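Local coordinates for protein ATP phosphoribosyltransferase (Methanobacterium thermoautotrophicum, PDB 2VD3) that probably catalyses the magnesium-dependent condensation of ATP with 5-phosphoribose 1-diphosphate, the first step of histidine biosynthesis, and is captured here with its inhibitor histidine bound, at residues A[214-228]-A[250-262]. Numbering follows the deposited sequence. Where two conformers were deposited one is given.
Sequences EGKRLVMLNIDRKNL and NGVVAVHAVVDEK. With HIS (histidine), chain C; HIS (histidine), chain B; IMD (imidazole), chain F.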
loop_
_atom_site.group_PDB
_atom_site.type_symbol
_atom_site.label_atom_id
_atom_site.label_comp_id
_atom_site.label_asym_id
_atom_site.label_seq_id
_atom_site.Cartn_x
_atom_site.Cartn_y
_atom_site.Cartn_z
ATOM N N GLU A 214 21.829 -16.830 21.229
ATOM C CA GLU A 214 22.089 -15.474 20.743
ATOM C C GLU A 214 23.531 -15.072 21.014
ATOM O O GLU A 214 24.025 -15.219 22.130
ATOM C CB GLU A 214 21.108 -14.455 21.343
ATOM C CG GLU A 214 21.397 -12.969 20.999
ATOM C CD GLU A 214 22.252 -12.246 22.060
ATOM O OE1 GLU A 214 21.955 -12.388 23.271
ATOM O OE2 GLU A 214 23.210 -11.523 21.686
ATOM N N GLY A 215 24.200 -14.590 19.967
ATOM C CA GLY A 215 25.595 -14.183 20.044
ATOM C C GLY A 215 26.531 -15.349 20.293
ATOM O O GLY A 215 27.657 -15.154 20.758
ATOM N N LYS A 216 26.074 -16.566 20.006
ATOM C CA LYS A 216 26.930 -17.741 20.159
ATOM C C LYS A 216 27.060 -18.455 18.825
ATOM O O LYS A 216 26.059 -18.859 18.230
ATOM C CB LYS A 216 26.366 -18.712 21.211
ATOM C CG LYS A 216 25.998 -18.094 22.552
ATOM C CD LYS A 216 27.229 -17.651 23.308
ATOM C CE LYS A 216 26.908 -17.408 24.755
ATOM N NZ LYS A 216 27.825 -16.387 25.312
ATOM N N ARG A 217 28.289 -18.614 18.354
ATOM C CA ARG A 217 28.524 -19.330 17.104
ATOM C C ARG A 217 29.476 -20.489 17.364
ATOM O O ARG A 217 30.189 -20.489 18.375
ATOM C CB ARG A 217 29.110 -18.397 16.035
ATOM C CG ARG A 217 28.271 -17.183 15.652
ATOM C CD ARG A 217 26.931 -17.557 15.022
ATOM N NE ARG A 217 26.423 -16.483 14.167
ATOM C CZ ARG A 217 25.723 -15.428 14.588
ATOM N NH1 ARG A 217 25.327 -14.508 13.712
ATOM N NH2 ARG A 217 25.418 -15.284 15.871
ATOM N N LEU A 218 29.479 -21.473 16.462
ATOM C CA LEU A 218 30.434 -22.588 16.519
ATOM C C LEU A 218 31.613 -22.324 15.575
ATOM O O LEU A 218 31.455 -22.344 14.345
ATOM C CB LEU A 218 29.753 -23.926 16.182
ATOM C CG LEU A 218 30.608 -25.201 16.123
ATOM C CD1 LEU A 218 31.005 -25.670 17.498
ATOM C CD2 LEU A 218 29.874 -26.318 15.378
ATOM N N VAL A 219 32.786 -22.088 16.163
ATOM C CA VAL A 219 33.985 -21.741 15.407
ATOM C C VAL A 219 34.869 -22.966 15.158
ATOM O O VAL A 219 35.219 -23.680 16.092
ATOM C CB VAL A 219 34.774 -20.596 16.096
ATOM C CG1 VAL A 219 36.101 -20.315 15.383
ATOM C CG2 VAL A 219 33.922 -19.342 16.137
ATOM N N MET A 220 35.207 -23.194 13.888
ATOM C CA MET A 220 36.035 -24.331 13.466
ATOM C C MET A 220 37.288 -23.845 12.740
ATOM O O MET A 220 37.244 -22.855 12.008
ATOM C CB MET A 220 35.263 -25.256 12.518
ATOM C CG MET A 220 33.968 -25.806 13.056
ATOM S SD MET A 220 32.890 -26.436 11.757
ATOM C CE MET A 220 33.496 -28.100 11.511
ATOM N N LEU A 221 38.395 -24.562 12.936
ATOM C CA LEU A 221 39.676 -24.210 12.314
ATOM C C LEU A 221 40.581 -25.420 12.112
ATOM O O LEU A 221 40.476 -26.414 12.834
ATOM C CB LEU A 221 40.413 -23.141 13.136
ATOM C CG LEU A 221 40.755 -23.393 14.612
ATOM C CD1 LEU A 221 41.953 -24.331 14.811
ATOM C CD2 LEU A 221 41.039 -22.070 15.278
ATOM N N ASN A 222 41.466 -25.316 11.126
ATOM C CA ASN A 222 42.526 -26.289 10.920
ATOM C C ASN A 222 43.837 -25.764 11.509
ATOM O O ASN A 222 44.270 -24.657 11.188
ATOM C CB ASN A 222 42.691 -26.591 9.429
ATOM C CG ASN A 222 41.502 -27.333 8.845
ATOM O OD1 ASN A 222 40.888 -28.175 9.504
ATOM N ND2 ASN A 222 41.184 -27.035 7.588
ATOM N N ILE A 223 44.455 -26.557 12.382
ATOM C CA ILE A 223 45.726 -26.181 12.999
ATOM C C ILE A 223 46.742 -27.309 12.892
ATOM O O ILE A 223 46.391 -28.485 13.007
ATOM C CB ILE A 223 45.549 -25.724 14.487
ATOM C CG1 ILE A 223 46.823 -25.081 15.035
ATOM C CG2 ILE A 223 45.141 -26.871 15.385
ATOM C CD1 ILE A 223 47.121 -23.711 14.493
ATOM N N ASP A 224 47.999 -26.945 12.650
ATOM C CA ASP A 224 49.096 -27.897 12.730
ATOM C C ASP A 224 49.296 -28.253 14.201
ATOM O O ASP A 224 49.271 -27.373 15.071
ATOM C CB ASP A 224 50.373 -27.323 12.100
ATOM C CG ASP A 224 50.186 -26.957 10.629
ATOM O OD1 ASP A 224 50.611 -27.747 9.757
ATOM O OD2 ASP A 224 49.597 -25.888 10.342
ATOM N N ARG A 225 49.475 -29.548 14.462
ATOM C CA ARG A 225 49.551 -30.108 15.818
ATOM C C ARG A 225 50.570 -29.431 16.746
ATOM O O ARG A 225 50.358 -29.369 17.961
ATOM C CB ARG A 225 49.849 -31.606 15.738
ATOM C CG ARG A 225 49.394 -32.402 16.932
ATOM C CD ARG A 225 49.075 -33.814 16.513
ATOM N NE ARG A 225 48.261 -34.493 17.515
ATOM C CZ ARG A 225 47.481 -35.540 17.263
ATOM N NH1 ARG A 225 46.775 -36.089 18.244
ATOM N NH2 ARG A 225 47.401 -36.035 16.033
ATOM N N LYS A 226 51.668 -28.937 16.172
ATOM C CA LYS A 226 52.710 -28.237 16.934
ATOM C C LYS A 226 52.176 -26.991 17.653
ATOM O O LYS A 226 52.751 -26.543 18.650
ATOM C CB LYS A 226 53.898 -27.875 16.028
ATOM C CG LYS A 226 53.519 -27.074 14.785
ATOM C CD LYS A 226 54.679 -26.964 13.810
ATOM C CE LYS A 226 54.226 -26.325 12.502
ATOM N NZ LYS A 226 55.289 -26.387 11.462
ATOM N N ASN A 227 51.069 -26.453 17.148
ATOM C CA ASN A 227 50.444 -25.263 17.714
ATOM C C ASN A 227 49.108 -25.518 18.425
ATOM O O ASN A 227 48.475 -24.580 18.909
ATOM C CB ASN A 227 50.286 -24.198 16.628
ATOM C CG ASN A 227 51.618 -23.702 16.103
ATOM O OD1 ASN A 227 52.514 -23.364 16.876
ATOM N ND2 ASN A 227 51.756 -23.652 14.781
ATOM N N LEU A 228 48.697 -26.784 18.501
ATOM C CA LEU A 228 47.440 -27.179 19.155
ATOM C C LEU A 228 47.298 -26.674 20.599
ATOM O O LEU A 228 46.184 -26.449 21.070
ATOM C CB LEU A 228 47.251 -28.709 19.101
ATOM C CG LEU A 228 46.054 -29.373 19.812
ATOM C CD1 LEU A 228 44.708 -28.904 19.241
ATOM C CD2 LEU A 228 46.150 -30.896 19.780
ATOM N N ASN A 250 50.803 -32.716 6.791
ATOM C CA ASN A 250 51.272 -32.485 8.156
ATOM C C ASN A 250 50.327 -33.150 9.158
ATOM O O ASN A 250 49.222 -33.564 8.795
ATOM C CB ASN A 250 51.365 -30.977 8.440
ATOM C CG ASN A 250 52.413 -30.633 9.504
ATOM O OD1 ASN A 250 53.614 -30.882 9.323
ATOM N ND2 ASN A 250 51.963 -30.040 10.608
ATOM N N GLY A 251 50.765 -33.261 10.409
ATOM C CA GLY A 251 49.877 -33.642 11.499
ATOM C C GLY A 251 48.961 -32.468 11.809
ATOM O O GLY A 251 49.199 -31.712 12.750
ATOM N N VAL A 252 47.927 -32.303 10.990
ATOM C CA VAL A 252 46.961 -31.227 11.173
ATOM C C VAL A 252 45.754 -31.772 11.917
ATOM O O VAL A 252 45.276 -32.867 11.619
ATOM C CB VAL A 252 46.526 -30.607 9.820
ATOM C CG1 VAL A 252 45.309 -29.701 9.988
ATOM C CG2 VAL A 252 47.671 -29.831 9.203
ATOM N N VAL A 253 45.282 -31.012 12.902
ATOM C CA VAL A 253 44.004 -31.306 13.545
ATOM C C VAL A 253 42.966 -30.234 13.211
ATOM O O VAL A 253 43.309 -29.159 12.711
ATOM C CB VAL A 253 44.133 -31.511 15.087
ATOM C CG1 VAL A 253 45.046 -32.696 15.403
ATOM C CG2 VAL A 253 44.627 -30.255 15.782
ATOM N N ALA A 254 41.700 -30.556 13.457
ATOM C CA ALA A 254 40.602 -29.603 13.338
ATOM C C ALA A 254 40.065 -29.342 14.735
ATOM O O ALA A 254 39.860 -30.277 15.511
ATOM C CB ALA A 254 39.507 -30.150 12.445
ATOM N N VAL A 255 39.864 -28.072 15.065
ATOM C CA VAL A 255 39.440 -27.700 16.406
ATOM C C VAL A 255 38.136 -26.920 16.332
ATOM O O VAL A 255 38.042 -25.940 15.583
ATOM C CB VAL A 255 40.506 -26.840 17.119
ATOM C CG1 VAL A 255 40.074 -26.520 18.542
ATOM C CG2 VAL A 255 41.848 -27.540 17.128
ATOM N N HIS A 256 37.121 -27.369 17.072
ATOM C CA HIS A 256 35.831 -26.673 17.141
ATOM C C HIS A 256 35.493 -26.245 18.578
ATOM O O HIS A 256 35.700 -27.019 19.512
ATOM C CB HIS A 256 34.691 -27.550 16.588
ATOM C CG HIS A 256 35.078 -28.425 15.428
ATOM N ND1 HIS A 256 34.595 -29.707 15.276
ATOM C CD2 HIS A 256 35.894 -28.205 14.367
ATOM C CE1 HIS A 256 35.094 -30.238 14.174
ATOM N NE2 HIS A 256 35.887 -29.349 13.606
ATOM N N ALA A 257 34.952 -25.038 18.733
ATOM C CA ALA A 257 34.502 -24.533 20.023
ATOM C C ALA A 257 33.380 -23.530 19.825
ATOM O O ALA A 257 33.356 -22.789 18.839
ATOM C CB ALA A 257 35.651 -23.897 20.778
ATOM N N VAL A 258 32.437 -23.531 20.762
ATOM C CA VAL A 258 31.393 -22.516 20.814
ATOM C C VAL A 258 32.044 -21.229 21.324
ATOM O O VAL A 258 32.753 -21.242 22.335
ATOM C CB VAL A 258 30.242 -22.940 21.755
ATOM C CG1 VAL A 258 29.094 -21.931 21.695
ATOM C CG2 VAL A 258 29.748 -24.343 21.415
ATOM N N VAL A 259 31.852 -20.130 20.597
ATOM C CA VAL A 259 32.431 -18.852 21.013
ATOM C C VAL A 259 31.394 -17.725 20.959
ATOM O O VAL A 259 30.520 -17.718 20.098
ATOM C CB VAL A 259 33.721 -18.477 20.214
ATOM C CG1 VAL A 259 34.497 -19.721 19.784
ATOM C CG2 VAL A 259 33.404 -17.621 19.013
ATOM N N ASP A 260 31.491 -16.782 21.890
ATOM C CA ASP A 260 30.607 -15.630 21.890
ATOM C C ASP A 260 31.051 -14.571 20.886
ATOM O O ASP A 260 32.244 -14.366 20.693
ATOM C CB ASP A 260 30.521 -15.011 23.283
ATOM C CG ASP A 260 29.415 -13.988 23.381
ATOM O OD1 ASP A 260 28.236 -14.392 23.456
ATOM O OD2 ASP A 260 29.718 -12.781 23.355
ATOM N N GLU A 261 30.080 -13.888 20.276
ATOM C CA GLU A 261 30.338 -12.851 19.268
ATOM C C GLU A 261 31.217 -11.685 19.733
ATOM O O GLU A 261 31.910 -11.082 18.918
ATOM C CB GLU A 261 29.027 -12.317 18.691
ATOM C CG GLU A 261 28.303 -13.313 17.784
ATOM C CD GLU A 261 28.676 -13.176 16.313
ATOM O OE1 GLU A 261 27.762 -12.907 15.505
ATOM O OE2 GLU A 261 29.864 -13.343 15.961
ATOM N N LYS A 262 31.175 -11.374 21.030
ATOM C CA LYS A 262 32.080 -10.393 21.640
ATOM C C LYS A 262 33.543 -10.778 21.457
ATOM O O LYS A 262 34.415 -9.913 21.415
ATOM C CB LYS A 262 31.822 -10.247 23.150
ATOM C CG LYS A 262 30.444 -9.741 23.549
ATOM C CD LYS A 262 30.168 -10.067 25.020
ATOM C CE LYS A 262 28.683 -10.307 25.272
ATOM N NZ LYS A 262 28.448 -11.067 26.535
HETATM N N HIS C . 39.046 -29.947 7.698
HETATM C CA HIS C . 37.950 -29.508 6.771
HETATM C C HIS C . 38.489 -28.624 5.654
HETATM O O HIS C . 37.791 -28.349 4.680
HETATM C CB HIS C . 36.855 -28.760 7.539
HETATM C CG HIS C . 37.361 -27.600 8.342
HETATM N ND1 HIS C . 37.319 -27.575 9.720
HETATM C CD2 HIS C . 37.920 -26.428 7.960
HETATM C CE1 HIS C . 37.833 -26.436 10.152
HETATM N NE2 HIS C . 38.209 -25.724 9.104
HETATM O OXT HIS C . 39.636 -28.157 5.699
HETATM N N HIS B . 33.453 -29.100 22.689
HETATM C CA HIS B . 33.094 -27.727 22.199
HETATM C C HIS B . 32.688 -26.815 23.350
HETATM O O HIS B . 32.573 -25.603 23.178
HETATM C CB HIS B . 31.961 -27.795 21.170
HETATM C CG HIS B . 30.742 -28.516 21.657
HETATM N ND1 HIS B . 30.316 -29.710 21.114
HETATM C CD2 HIS B . 29.858 -28.211 22.636
HETATM C CE1 HIS B . 29.222 -30.111 21.740
HETATM N NE2 HIS B . 28.927 -29.220 22.671
HETATM O OXT HIS B . 32.457 -27.269 24.479
HETATM N N1 IMD F . 35.641 -5.402 20.747
HETATM C C2 IMD F . 36.143 -6.522 21.313
HETATM N N3 IMD F . 35.119 -7.242 21.826
HETATM C C4 IMD F . 33.970 -6.575 21.587
HETATM C C5 IMD F . 34.299 -5.412 20.906
#
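Met220 lays its methyl over one face of the His256 ring, a CH-pi contact with CE 3.7 Å from the ring centroid. Met220 CG stands above the ring plane on the same side, 3.3 Å from His256 CD2. The thioether bends at chi3 (85°), which turns CE back over the ring. His256 has a second conformer, for which this contact is doubtful. Glu261 OE1 sits over one face of the Arg217 guanidinium, 3.4 Å from NH2. It lies well out of the plane, so charge alone links the pair. Both have stronger partners on a second subunit, Glu285 for Arg217 and Arg286 for Glu261. Val253 CG1 lies over the Arg225 guanidinium near its rim.

Lys216 NZ reaches Asp260 OD1 at 2.8 Å, from above the carboxylate plane. Asp260 OD2 accepts from Lys262 N in an Asx turn. Replacing Asp260 by alanine removes the carboxylate, and Lys216 would probably lose its salt-bridge mate and Lys262 N its side-chain acceptor.

On the other face of the sheet, Ile223 CG2 packs 3.4 Å from Val253 CG2, and Leu221 CD1 rests on Val255. On the face of Met220 and His256, Asn222 grips one inhibitor histidine twice: ND2 gives to OXT (2.7 Å), and OD1 accepts from its amino N. The backbone N of Val258 holds the carboxylate of another.

Paired backbone bonds join Arg217 with Val259, Val219 with Ala257, Leu221 with Val255 and Ile223 with Val253. Strands 216-224 and 252-260 are the antiparallel central pair of the C-terminal regulatory domain's four-stranded sheet. Strands 279-283 and 242-246 flank them, and helix 264-272 packs on Leu221 and Val259.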